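Local coordinates for protein inorganic polyphosphate/ATP-glucomannokinase (Arthrobacter sp., PDB 1WOQ) that phosphorylates glucose and mannose, taking the phosphoryl group from inorganic polyphosphate or from ATP, and belongs to the ROK family of sugar kinases, at residues A74-G79 and L114-E119; P13-D18 and L60-L65; V29-G34 and A132-G137; T22-G27 and P44-A49. All coordinates share one frame; numbering follows the deposited sequence.

Contact 1. Residues A74-G79 and L114-E119; sequences AGSPVG and LGRPVE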
loop_
_atom_site.group_PDB
_atom_site.type_symbol
_atom_site.label_atom_id
_atom_site.label_comp_id
_atom_site.label_asym_id
_atom_site.label_seq_id
_atom_site.Cartn_x
_atom_site.Cartn_y
_atom_site.Cartn_z
ATOM N N ALA A 74 23.147 -10.926 1.982
ATOM C CA ALA A 74 23.478 -9.633 1.382
ATOM C C ALA A 74 22.981 -9.394 -0.041
ATOM O O ALA A 74 22.715 -8.253 -0.422
ATOM C CB ALA A 74 24.989 -9.410 1.442
ATOM N N GLY A 75 22.857 -10.452 -0.832
ATOM C CA GLY A 75 22.404 -10.274 -2.201
ATOM C C GLY A 75 20.954 -10.642 -2.443
ATOM O O GLY A 75 20.507 -10.701 -3.591
ATOM N N SER A 76 20.211 -10.886 -1.368
ATOM C CA SER A 76 18.808 -11.257 -1.489
ATOM C C SER A 76 17.990 -10.124 -2.104
ATOM O O SER A 76 18.278 -8.948 -1.888
ATOM C CB SER A 76 18.239 -11.624 -0.116
ATOM O OG SER A 76 18.379 -10.556 0.803
ATOM N N PRO A 77 16.959 -10.467 -2.892
ATOM C CA PRO A 77 16.116 -9.450 -3.523
ATOM C C PRO A 77 15.337 -8.643 -2.488
ATOM O O PRO A 77 15.003 -9.151 -1.421
ATOM C CB PRO A 77 15.202 -10.274 -4.430
ATOM C CG PRO A 77 15.073 -11.561 -3.688
ATOM C CD PRO A 77 16.493 -11.822 -3.238
ATOM N N VAL A 78 15.059 -7.387 -2.819
ATOM C CA VAL A 78 14.327 -6.490 -1.931
ATOM C C VAL A 78 13.013 -6.056 -2.573
ATOM O O VAL A 78 12.986 -5.659 -3.738
ATOM C CB VAL A 78 15.168 -5.229 -1.622
ATOM C CG1 VAL A 78 14.373 -4.250 -0.762
ATOM C CG2 VAL A 78 16.452 -5.635 -0.928
ATOM N N GLY A 79 11.930 -6.131 -1.803
ATOM C CA GLY A 79 10.629 -5.720 -2.304
ATOM C C GLY A 79 10.377 -4.273 -1.922
ATOM O O GLY A 79 10.691 -3.855 -0.811
ATOM N N LEU A 114 20.990 -0.093 -5.169
ATOM C CA LEU A 114 21.176 -1.012 -4.045
ATOM C C LEU A 114 22.193 -2.125 -4.270
ATOM O O LEU A 114 22.680 -2.730 -3.309
ATOM C CB LEU A 114 19.838 -1.642 -3.648
ATOM C CG LEU A 114 18.778 -0.725 -3.032
ATOM C CD1 LEU A 114 17.516 -1.521 -2.741
ATOM C CD2 LEU A 114 19.311 -0.117 -1.758
ATOM N N GLY A 115 22.503 -2.415 -5.528
ATOM C CA GLY A 115 23.461 -3.471 -5.808
ATOM C C GLY A 115 22.899 -4.860 -5.572
ATOM O O GLY A 115 23.635 -5.802 -5.288
ATOM N N ARG A 116 21.581 -4.986 -5.683
ATOM C CA ARG A 116 20.899 -6.261 -5.502
ATOM C C ARG A 116 19.553 -6.135 -6.204
ATOM O O ARG A 116 19.070 -5.025 -6.419
ATOM C CB ARG A 116 20.695 -6.552 -4.008
ATOM C CG ARG A 116 19.799 -5.541 -3.303
ATOM C CD ARG A 116 20.102 -5.455 -1.810
ATOM N NE ARG A 116 19.741 -6.659 -1.068
ATOM C CZ ARG A 116 19.948 -6.805 0.238
ATOM N NH1 ARG A 116 20.516 -5.826 0.931
ATOM N NH2 ARG A 116 19.574 -7.914 0.857
ATOM N N PRO A 117 18.932 -7.264 -6.576
ATOM C CA PRO A 117 17.635 -7.173 -7.255
ATOM C C PRO A 117 16.542 -6.501 -6.425
ATOM O O PRO A 117 16.393 -6.770 -5.236
ATOM C CB PRO A 117 17.312 -8.630 -7.586
ATOM C CG PRO A 117 18.063 -9.403 -6.541
ATOM C CD PRO A 117 19.366 -8.665 -6.450
ATOM N N VAL A 118 15.792 -5.618 -7.070
ATOM C CA VAL A 118 14.702 -4.902 -6.418
ATOM C C VAL A 118 13.484 -4.978 -7.319
ATOM O O VAL A 118 13.569 -4.703 -8.518
ATOM C CB VAL A 118 15.040 -3.411 -6.196
ATOM C CG1 VAL A 118 13.829 -2.683 -5.614
ATOM C CG2 VAL A 118 16.226 -3.276 -5.269
ATOM N N GLU A 119 12.354 -5.364 -6.740
ATOM C CA GLU A 119 11.113 -5.463 -7.491
ATOM C C GLU A 119 10.043 -4.643 -6.801
ATOM O O GLU A 119 9.733 -4.858 -5.626
ATOM C CB GLU A 119 10.690 -6.921 -7.615
ATOM C CG GLU A 119 11.600 -7.701 -8.544
ATOM C CD GLU A 119 11.200 -9.147 -8.680
ATOM O OE1 GLU A 119 9.994 -9.412 -8.860
ATOM O OE2 GLU A 119 12.094 -10.016 -8.621
#
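Arg-116, Val-78 and Pro-117 carry the meeting of two parallel strands, 78-82 and 118-122, at one margin of the five-stranded sheet in this ROK-family, actin-like ATPase fold. The strands pair from their first residues: Val-78 N gives a hydrogen bond to Pro-117 O (2.8 Å), and Val-78 O accepts from Glu-119 N, so that Val-78 lies beside Val-118. Ahead of the strands, Pro-117 CG packs on Pro-77 CB at 3.7 Å. Arg-116 reaches back across the loop, its chain bent at chi3 (-68°), and grips Ser-76 side-on. NE meets Ser-76 O at 2.8 Å, within the guanidinium plane, while NH2 bonds to the same carbonyl less directly and to Ser-76 OG at 2.9 Å; that hydroxyl is also tied to Ala-73 O. On one face of the guanidinium lies Ala-74 O, 3.2 Å from CZ, and on the other Val-78. These contacts, with a further bond from NH1 to Ser-66 OG at the end of helix 51-66, should fix the rotation of the group. A leucine in place of Arg-116 would probably leave Ser-76 O and the Ser-66 hydroxyl without their guanidinium donors and the 74-76 loop less firmly held. Over that second face, the Val-78 branch beside the backbone N holds CG2 3.4 Å from Arg-116 NE.

Contact 2. Residues P13-D18 and L60-L65; sequences PLIGID and LVVAEL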
loop_
_atom_site.group_PDB
_atom_site.type_symbol
_atom_site.label_atom_id
_atom_site.label_comp_id
_atom_site.label_asym_id
_atom_site.label_seq_id
_atom_site.Cartn_x
_atom_site.Cartn_y
_atom_site.Cartn_z
ATOM N N PRO A 13 14.236 -14.679 5.757
ATOM C CA PRO A 13 13.396 -13.481 5.711
ATOM C C PRO A 13 13.778 -12.633 4.503
ATOM O O PRO A 13 14.800 -12.882 3.858
ATOM C CB PRO A 13 13.716 -12.793 7.033
ATOM C CG PRO A 13 15.164 -13.119 7.223
ATOM C CD PRO A 13 15.218 -14.591 6.853
ATOM N N LEU A 14 12.948 -11.645 4.186
ATOM C CA LEU A 14 13.213 -10.758 3.061
ATOM C C LEU A 14 12.946 -9.326 3.490
ATOM O O LEU A 14 12.057 -9.074 4.301
ATOM C CB LEU A 14 12.309 -11.103 1.874
ATOM C CG LEU A 14 12.585 -12.393 1.095
ATOM C CD1 LEU A 14 11.488 -12.596 0.060
ATOM C CD2 LEU A 14 13.946 -12.317 0.414
ATOM N N ILE A 15 13.716 -8.392 2.947
ATOM C CA ILE A 15 13.525 -6.988 3.275
ATOM C C ILE A 15 12.413 -6.411 2.408
ATOM O O ILE A 15 12.370 -6.644 1.200
ATOM C CB ILE A 15 14.817 -6.165 3.037
ATOM C CG1 ILE A 15 15.887 -6.572 4.054
ATOM C CG2 ILE A 15 14.509 -4.664 3.132
ATOM C CD1 ILE A 15 17.262 -5.959 3.792
ATOM N N GLY A 16 11.505 -5.680 3.047
ATOM C CA GLY A 16 10.410 -5.039 2.339
ATOM C C GLY A 16 10.506 -3.552 2.627
ATOM O O GLY A 16 10.788 -3.164 3.759
ATOM N N ILE A 17 10.282 -2.721 1.612
ATOM C CA ILE A 17 10.363 -1.269 1.760
ATOM C C ILE A 17 9.047 -0.643 1.307
ATOM O O ILE A 17 8.525 -0.995 0.253
ATOM C CB ILE A 17 11.515 -0.689 0.894
ATOM C CG1 ILE A 17 12.844 -1.349 1.276
ATOM C CG2 ILE A 17 11.611 0.825 1.085
ATOM C CD1 ILE A 17 13.319 -1.025 2.683
ATOM N N ASP A 18 8.521 0.290 2.097
ATOM C CA ASP A 18 7.260 0.954 1.769
ATOM C C ASP A 18 7.510 2.451 1.574
ATOM O O ASP A 18 7.891 3.156 2.510
ATOM C CB ASP A 18 6.252 0.695 2.903
ATOM C CG ASP A 18 4.838 1.158 2.570
ATOM O OD1 ASP A 18 4.443 1.154 1.388
ATOM O OD2 ASP A 18 4.103 1.507 3.515
ATOM N N LEU A 60 19.491 3.964 2.095
ATOM C CA LEU A 60 19.809 4.107 3.512
ATOM C C LEU A 60 19.001 3.140 4.368
ATOM O O LEU A 60 19.535 2.546 5.305
ATOM C CB LEU A 60 19.560 5.545 3.983
ATOM C CG LEU A 60 20.521 6.597 3.426
ATOM C CD1 LEU A 60 20.015 7.983 3.768
ATOM C CD2 LEU A 60 21.917 6.370 3.995
ATOM N N VAL A 61 17.717 2.979 4.058
ATOM C CA VAL A 61 16.888 2.061 4.835
ATOM C C VAL A 61 17.389 0.628 4.661
ATOM O O VAL A 61 17.543 -0.111 5.636
ATOM C CB VAL A 61 15.400 2.127 4.419
ATOM C CG1 VAL A 61 14.589 1.102 5.218
ATOM C CG2 VAL A 61 14.850 3.527 4.664
ATOM N N VAL A 62 17.641 0.235 3.417
ATOM C CA VAL A 62 18.127 -1.110 3.138
ATOM C C VAL A 62 19.488 -1.350 3.785
ATOM O O VAL A 62 19.751 -2.433 4.307
ATOM C CB VAL A 62 18.231 -1.359 1.614
ATOM C CG1 VAL A 62 18.961 -2.674 1.341
ATOM C CG2 VAL A 62 16.833 -1.404 1.004
ATOM N N ALA A 63 20.350 -0.339 3.757
ATOM C CA ALA A 63 21.675 -0.470 4.353
ATOM C C ALA A 63 21.556 -0.742 5.848
ATOM O O ALA A 63 22.263 -1.589 6.390
ATOM C CB ALA A 63 22.489 0.794 4.113
ATOM N N GLU A 64 20.662 -0.015 6.511
ATOM C CA GLU A 64 20.449 -0.183 7.946
ATOM C C GLU A 64 19.977 -1.594 8.281
ATOM O O GLU A 64 20.544 -2.256 9.153
ATOM C CB GLU A 64 19.419 0.840 8.443
ATOM C CG GLU A 64 18.804 0.554 9.813
ATOM C CD GLU A 64 19.806 0.576 10.956
ATOM O OE1 GLU A 64 20.839 1.267 10.848
ATOM O OE2 GLU A 64 19.544 -0.090 11.977
ATOM N N LEU A 65 18.943 -2.054 7.582
ATOM C CA LEU A 65 18.389 -3.383 7.823
ATOM C C LEU A 65 19.360 -4.502 7.474
ATOM O O LEU A 65 19.416 -5.514 8.169
ATOM C CB LEU A 65 17.087 -3.563 7.028
ATOM C CG LEU A 65 15.960 -2.587 7.392
ATOM C CD1 LEU A 65 14.786 -2.777 6.435
ATOM C CD2 LEU A 65 15.517 -2.810 8.833
#
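In Ile-15 and Ile-17, CG1 sits beside the backbone N and turns toward helix 60-65, but the second torsion separates them: the Ile-15 chain runs on extended to CD1, whereas that of Ile-17 folds at chi2 (-66°) and lays CD1 among Val-61, Val-62 and Leu-65. The tightest meeting is Ile-17 CD1 against Val-61 CG1 at 3.5 Å, where the two side chains slide past each other in opposite directions. Val-62 presents CG2, the branch beside its backbone N, 3.9 Å from the same Ile-17 CD1, and crosses the isoleucine at about a right angle. One helical turn on from Val-61, Leu-65 brings CD1 to 3.8 Å from Ile-15 CG2, while its CB lies 4.0 Å from Ile-15 CD1. Helix 51-66 covers one face of the five-stranded sheet that contains strand 14-19; it belongs to the beta-alpha-beta crossover that leads from strand 35-44, over strands 23-30 and 14-19, to the parallel strand 78-82. Helix and strand segments run roughly antiparallel, at 150°, with 9.6 Å between their axes. All five touching side chains are aliphatic and buried, so the interface is held by dispersion and shape. Around it, Val-78 and Val-80 extend the apolar surface beside the isoleucines, and Ile-24 fills in next to Ile-17 and Val-61. Val-62 also meets the side chain of Arg-116.

Contact 3. Residues V29-G34 and A132-G137; sequences VDLKKG and ARYGAG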
loop_
_atom_site.group_PDB
_atom_site.type_symbol
_atom_site.label_atom_id
_atom_site.label_comp_id
_atom_site.label_asym_id
_atom_site.label_seq_id
_atom_site.Cartn_x
_atom_site.Cartn_y
_atom_site.Cartn_z
ATOM N N VAL A 29 11.203 -9.020 6.938
ATOM C CA VAL A 29 9.987 -9.810 7.048
ATOM C C VAL A 29 10.164 -11.318 7.097
ATOM O O VAL A 29 10.844 -11.910 6.259
ATOM C CB VAL A 29 9.029 -9.478 5.878
ATOM C CG1 VAL A 29 7.703 -10.211 6.049
ATOM C CG2 VAL A 29 8.797 -7.971 5.808
ATOM N N ASP A 30 9.536 -11.922 8.101
ATOM C CA ASP A 30 9.543 -13.368 8.281
ATOM C C ASP A 30 8.238 -13.804 7.617
ATOM O O ASP A 30 7.160 -13.611 8.181
ATOM C CB ASP A 30 9.505 -13.719 9.768
ATOM C CG ASP A 30 9.482 -15.215 10.014
ATOM O OD1 ASP A 30 8.736 -15.925 9.307
ATOM O OD2 ASP A 30 10.202 -15.681 10.919
ATOM N N LEU A 31 8.333 -14.369 6.419
ATOM C CA LEU A 31 7.143 -14.781 5.688
ATOM C C LEU A 31 6.384 -15.943 6.319
ATOM O O LEU A 31 5.255 -16.239 5.929
ATOM C CB LEU A 31 7.502 -15.098 4.234
ATOM C CG LEU A 31 7.825 -13.845 3.405
ATOM C CD1 LEU A 31 8.199 -14.227 1.986
ATOM C CD2 LEU A 31 6.616 -12.920 3.400
ATOM N N LYS A 32 6.994 -16.593 7.302
ATOM C CA LYS A 32 6.332 -17.701 7.976
ATOM C C LYS A 32 5.279 -17.184 8.949
ATOM O O LYS A 32 4.239 -17.815 9.140
ATOM C CB LYS A 32 7.356 -18.563 8.717
ATOM C CG LYS A 32 7.916 -19.709 7.886
ATOM C CD LYS A 32 8.476 -19.235 6.554
ATOM C CE LYS A 32 8.895 -20.413 5.683
ATOM N NZ LYS A 32 9.429 -19.968 4.363
ATOM N N LYS A 33 5.540 -16.030 9.558
ATOM C CA LYS A 33 4.597 -15.450 10.511
ATOM C C LYS A 33 3.902 -14.209 9.964
ATOM O O LYS A 33 2.894 -13.766 10.510
ATOM C CB LYS A 33 5.305 -15.083 11.820
ATOM C CG LYS A 33 5.971 -16.243 12.546
ATOM C CD LYS A 33 7.273 -16.648 11.877
ATOM C CE LYS A 33 8.012 -17.701 12.686
ATOM N NZ LYS A 33 9.328 -18.045 12.080
ATOM N N GLY A 34 4.442 -13.646 8.889
ATOM C CA GLY A 34 3.846 -12.453 8.320
ATOM C C GLY A 34 4.118 -11.244 9.193
ATOM O O GLY A 34 3.342 -10.284 9.211
ATOM N N ALA A 132 -4.611 -10.445 2.462
ATOM C CA ALA A 132 -5.108 -11.702 1.914
ATOM C C ALA A 132 -4.427 -12.913 2.546
ATOM O O ALA A 132 -5.065 -13.942 2.805
ATOM C CB ALA A 132 -4.900 -11.723 0.401
ATOM N N ARG A 133 -3.132 -12.780 2.805
ATOM C CA ARG A 133 -2.338 -13.869 3.368
ATOM C C ARG A 133 -2.276 -13.940 4.889
ATOM O O ARG A 133 -2.349 -15.032 5.462
ATOM C CB ARG A 133 -0.915 -13.794 2.802
ATOM C CG ARG A 133 0.124 -14.632 3.536
ATOM C CD ARG A 133 -0.137 -16.123 3.427
ATOM N NE ARG A 133 0.836 -16.880 4.212
ATOM C CZ ARG A 133 0.901 -18.206 4.251
ATOM N NH1 ARG A 133 1.822 -18.801 4.997
ATOM N NH2 ARG A 133 0.048 -18.938 3.546
ATOM N N TYR A 134 -2.154 -12.787 5.541
ATOM C CA TYR A 134 -2.030 -12.739 6.996
ATOM C C TYR A 134 -3.095 -11.926 7.718
ATOM O O TYR A 134 -3.118 -11.906 8.951
ATOM C CB TYR A 134 -0.674 -12.138 7.377
ATOM C CG TYR A 134 0.513 -12.755 6.682
ATOM C CD1 TYR A 134 0.959 -14.032 7.023
ATOM C CD2 TYR A 134 1.213 -12.049 5.700
ATOM C CE1 TYR A 134 2.075 -14.591 6.404
ATOM C CE2 TYR A 134 2.327 -12.598 5.078
ATOM C CZ TYR A 134 2.754 -13.870 5.436
ATOM O OH TYR A 134 3.864 -14.413 4.829
ATOM N N GLY A 135 -3.963 -11.252 6.971
ATOM C CA GLY A 135 -4.960 -10.410 7.606
ATOM C C GLY A 135 -6.432 -10.741 7.448
ATOM O O GLY A 135 -6.829 -11.903 7.418
ATOM N N ALA A 136 -7.238 -9.690 7.346
ATOM C CA ALA A 136 -8.689 -9.808 7.233
ATOM C C ALA A 136 -9.217 -10.507 5.983
ATOM O O ALA A 136 -10.414 -10.793 5.891
ATOM C CB ALA A 136 -9.319 -8.421 7.361
ATOM N N GLY A 137 -8.341 -10.784 5.023
ATOM C CA GLY A 137 -8.785 -11.452 3.811
ATOM C C GLY A 137 -8.523 -12.948 3.784
ATOM O O GLY A 137 -9.012 -13.660 2.904
#
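The chain turns back on itself at Gly-34, whose CA comes within 6.0 Å of Tyr-134 CA, with a positive phi (73°) and its N bonded to Asp-30 O. This is the turn of the beta hairpin that joins strands 23-30 and 35-44, and the C-terminal part of helix 123-134 lies against it. Tyr-134 makes most of the contact. With chi1 at -50° its CG stands beside the backbone N, and the ring is carried over the glycine: Gly-34 CA sits 3.3 Å from the ring centroid, 9° off the normal, a CH-pi contact at the middle of the face. The opposite face is covered by Arg-133 CG, so the ring is sandwiched. A side chain on Gly-34 would run into the ring. The phenol reaches past to Leu-31 O, giving a short hydrogen bond of 2.5 Å from Tyr-134 OH, with Leu-31 O near the ring plane. Replacing Tyr-134 by an alanine would remove the ring and hydroxyl, and is likely to leave Leu-31 O without this donor and a gap over Gly-34. The turn is also braced from within by an Asx turn, in which Asp-30 OD1 accepts from Lys-32 N at 2.7 Å, and by a salt bridge between Asp-30 OD2 and Lys-33 NZ. From helix 250-262, Ile-257 touches Tyr-134 and Ala-260 touches Leu-31. Beside the hydroxyl, Leu-31 CD2 lies 3.4 Å from Tyr-134 OH.

Contact 4. Residues T22-G27 and P44-A49; sequences TGIKGG and PTPQPA. With PO4 (phosphate ion), chain E.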
loop_
_atom_site.group_PDB
_atom_site.type_symbol
_atom_site.label_atom_id
_atom_site.label_comp_id
_atom_site.label_asym_id
_atom_site.label_seq_id
_atom_site.Cartn_x
_atom_site.Cartn_y
_atom_site.Cartn_z
ATOM N N THR A 22 4.968 10.701 3.445
ATOM C CA THR A 22 5.740 11.354 4.494
ATOM C C THR A 22 6.920 10.537 5.007
ATOM O O THR A 22 7.831 11.082 5.624
ATOM C CB THR A 22 4.848 11.718 5.699
ATOM O OG1 THR A 22 4.339 10.523 6.303
ATOM C CG2 THR A 22 3.685 12.589 5.251
ATOM N N GLY A 23 6.915 9.235 4.757
ATOM C CA GLY A 23 8.019 8.422 5.228
ATOM C C GLY A 23 8.333 7.216 4.367
ATOM O O GLY A 23 7.456 6.671 3.698
ATOM N N ILE A 24 9.602 6.819 4.373
ATOM C CA ILE A 24 10.063 5.652 3.634
ATOM C C ILE A 24 10.544 4.711 4.721
ATOM O O ILE A 24 11.547 4.969 5.387
ATOM C CB ILE A 24 11.217 6.001 2.687
ATOM C CG1 ILE A 24 10.685 6.880 1.551
ATOM C CG2 ILE A 24 11.862 4.726 2.145
ATOM C CD1 ILE A 24 11.732 7.283 0.546
ATOM N N LYS A 25 9.805 3.629 4.918
ATOM C CA LYS A 25 10.131 2.682 5.965
ATOM C C LYS A 25 10.363 1.277 5.454
ATOM O O LYS A 25 9.892 0.902 4.380
ATOM C CB LYS A 25 9.010 2.673 7.002
ATOM C CG LYS A 25 7.632 2.499 6.398
ATOM C CD LYS A 25 6.539 2.611 7.453
ATOM C CE LYS A 25 5.164 2.583 6.805
ATOM N NZ LYS A 25 4.067 2.711 7.805
ATOM N N GLY A 26 11.092 0.497 6.239
ATOM C CA GLY A 26 11.369 -0.864 5.836
ATOM C C GLY A 26 11.453 -1.780 7.034
ATOM O O GLY A 26 11.523 -1.330 8.180
ATOM N N GLY A 27 11.444 -3.075 6.758
ATOM C CA GLY A 27 11.530 -4.052 7.820
ATOM C C GLY A 27 11.989 -5.375 7.254
ATOM O O GLY A 27 11.895 -5.607 6.049
ATOM N N PRO A 44 12.809 10.109 6.583
ATOM C CA PRO A 44 11.828 11.012 5.978
ATOM C C PRO A 44 11.789 10.915 4.462
ATOM O O PRO A 44 12.820 10.720 3.820
ATOM C CB PRO A 44 12.295 12.393 6.438
ATOM C CG PRO A 44 13.024 12.104 7.718
ATOM C CD PRO A 44 13.800 10.862 7.367
ATOM N N THR A 45 10.596 11.046 3.892
ATOM C CA THR A 45 10.472 11.012 2.445
ATOM C C THR A 45 11.072 12.332 1.977
ATOM O O THR A 45 10.619 13.409 2.379
ATOM C CB THR A 45 9.003 10.944 1.992
ATOM O OG1 THR A 45 8.398 9.743 2.493
ATOM C CG2 THR A 45 8.922 10.949 0.471
ATOM N N PRO A 46 12.111 12.271 1.133
ATOM C CA PRO A 46 12.732 13.504 0.649
ATOM C C PRO A 46 11.746 14.387 -0.107
ATOM O O PRO A 46 10.781 13.897 -0.698
ATOM C CB PRO A 46 13.867 12.994 -0.235
ATOM C CG PRO A 46 13.320 11.700 -0.762
ATOM C CD PRO A 46 12.688 11.090 0.465
ATOM N N GLN A 47 11.988 15.694 -0.072
ATOM C CA GLN A 47 11.125 16.643 -0.757
ATOM C C GLN A 47 11.957 17.672 -1.512
ATOM O O GLN A 47 12.775 18.379 -0.921
ATOM C CB GLN A 47 10.200 17.340 0.243
ATOM C CG GLN A 47 9.224 16.393 0.928
ATOM C CD GLN A 47 8.278 15.712 -0.052
ATOM O OE1 GLN A 47 7.585 14.758 0.301
ATOM N NE2 GLN A 47 8.241 16.207 -1.285
ATOM N N PRO A 48 11.768 17.753 -2.838
ATOM C CA PRO A 48 10.825 16.922 -3.593
ATOM C C PRO A 48 11.234 15.451 -3.613
ATOM O O PRO A 48 12.411 15.126 -3.466
ATOM C CB PRO A 48 10.858 17.549 -4.983
ATOM C CG PRO A 48 12.278 17.995 -5.097
ATOM C CD PRO A 48 12.524 18.637 -3.745
ATOM N N ALA A 49 10.260 14.567 -3.789
ATOM C CA ALA A 49 10.533 13.139 -3.828
ATOM C C ALA A 49 10.776 12.710 -5.272
ATOM O O ALA A 49 9.878 12.194 -5.935
ATOM C CB ALA A 49 9.361 12.362 -3.233
HETATM P P PO4 E . 4.524 6.307 7.721
HETATM O O1 PO4 E . 4.501 5.703 9.188
HETATM O O2 PO4 E . 4.196 7.779 7.596
HETATM O O3 PO4 E . 5.996 6.046 7.317
HETATM O O4 PO4 E . 3.575 5.388 6.971
#
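The glycine-rich turn between the first two strands, which in the actin-like ATPase clan typically forms a phosphate-binding loop, here brings Thr-22 and Gly-23 against Pro-44 and Thr-45. Gly-23 and Pro-44 are an antiparallel non-hydrogen-bonded pair, the last rung between strands 23-30 and 35-44. Next to it, Thr-45 N donates to Thr-22 O at 3.3 Å; the bond is straight at hydrogen (170°) but comes from well above the carbonyl plane. Thr-45 OG1, beside its own backbone N, lies against the Thr-22 to Gly-23 peptide, 2.8 Å from Gly-23 N but at an angle too poor for a hydrogen bond; its bond goes to Gly-20 O, a second tie to the loop. A phosphate ion, probably from the crystallisation liquor, lies over the start of the strand. Lys-25 extends beyond CG and gives NZ to phosphate O4 at 2.8 Å and, weakly, to O1, while NZ also bonds to Asn-248 O; Arg-42 NE supplies another donor. Thr-22 OG1 stands 3.0 Å from phosphate O2, and Gly-23, lacking a side chain, lets phosphate O3 come within 3.8 Å of its CA. This is consistent with a site for the phosphate donor. Ile-24 turns its CD1 to Pro-46 CD, 3.9 Å away, and packs between Ile-17 of strand 14-19, Val-43 of strand 35-44, and Ala-57 and Val-61 of helix 51-66.

Overall arrangement
All four contacts belong to one five-stranded mixed sheet and its surroundings. Along the chain, contact 4 lies between the two segments of contact 2; contact 1 follows, and contact 3 joins an early turn to helix 123-134, far on in sequence. Contacts 1 and 2 have centres about 9 Å apart and are tied by strand bonds from Gly-79 to Ile-15 and Ile-17. Contacts 2 and 4, whose centres are about 13 Å apart, share the pairing of strands 14-19 and 23-30, and Leu-14 pairs with Val-29 to link contacts 2 and 3. Contacts 3 and 4 sit at opposite ends of strand 23-30, with centres about 24 Å apart. The sheet thus probably joins the phosphate-bearing loop to its packed core.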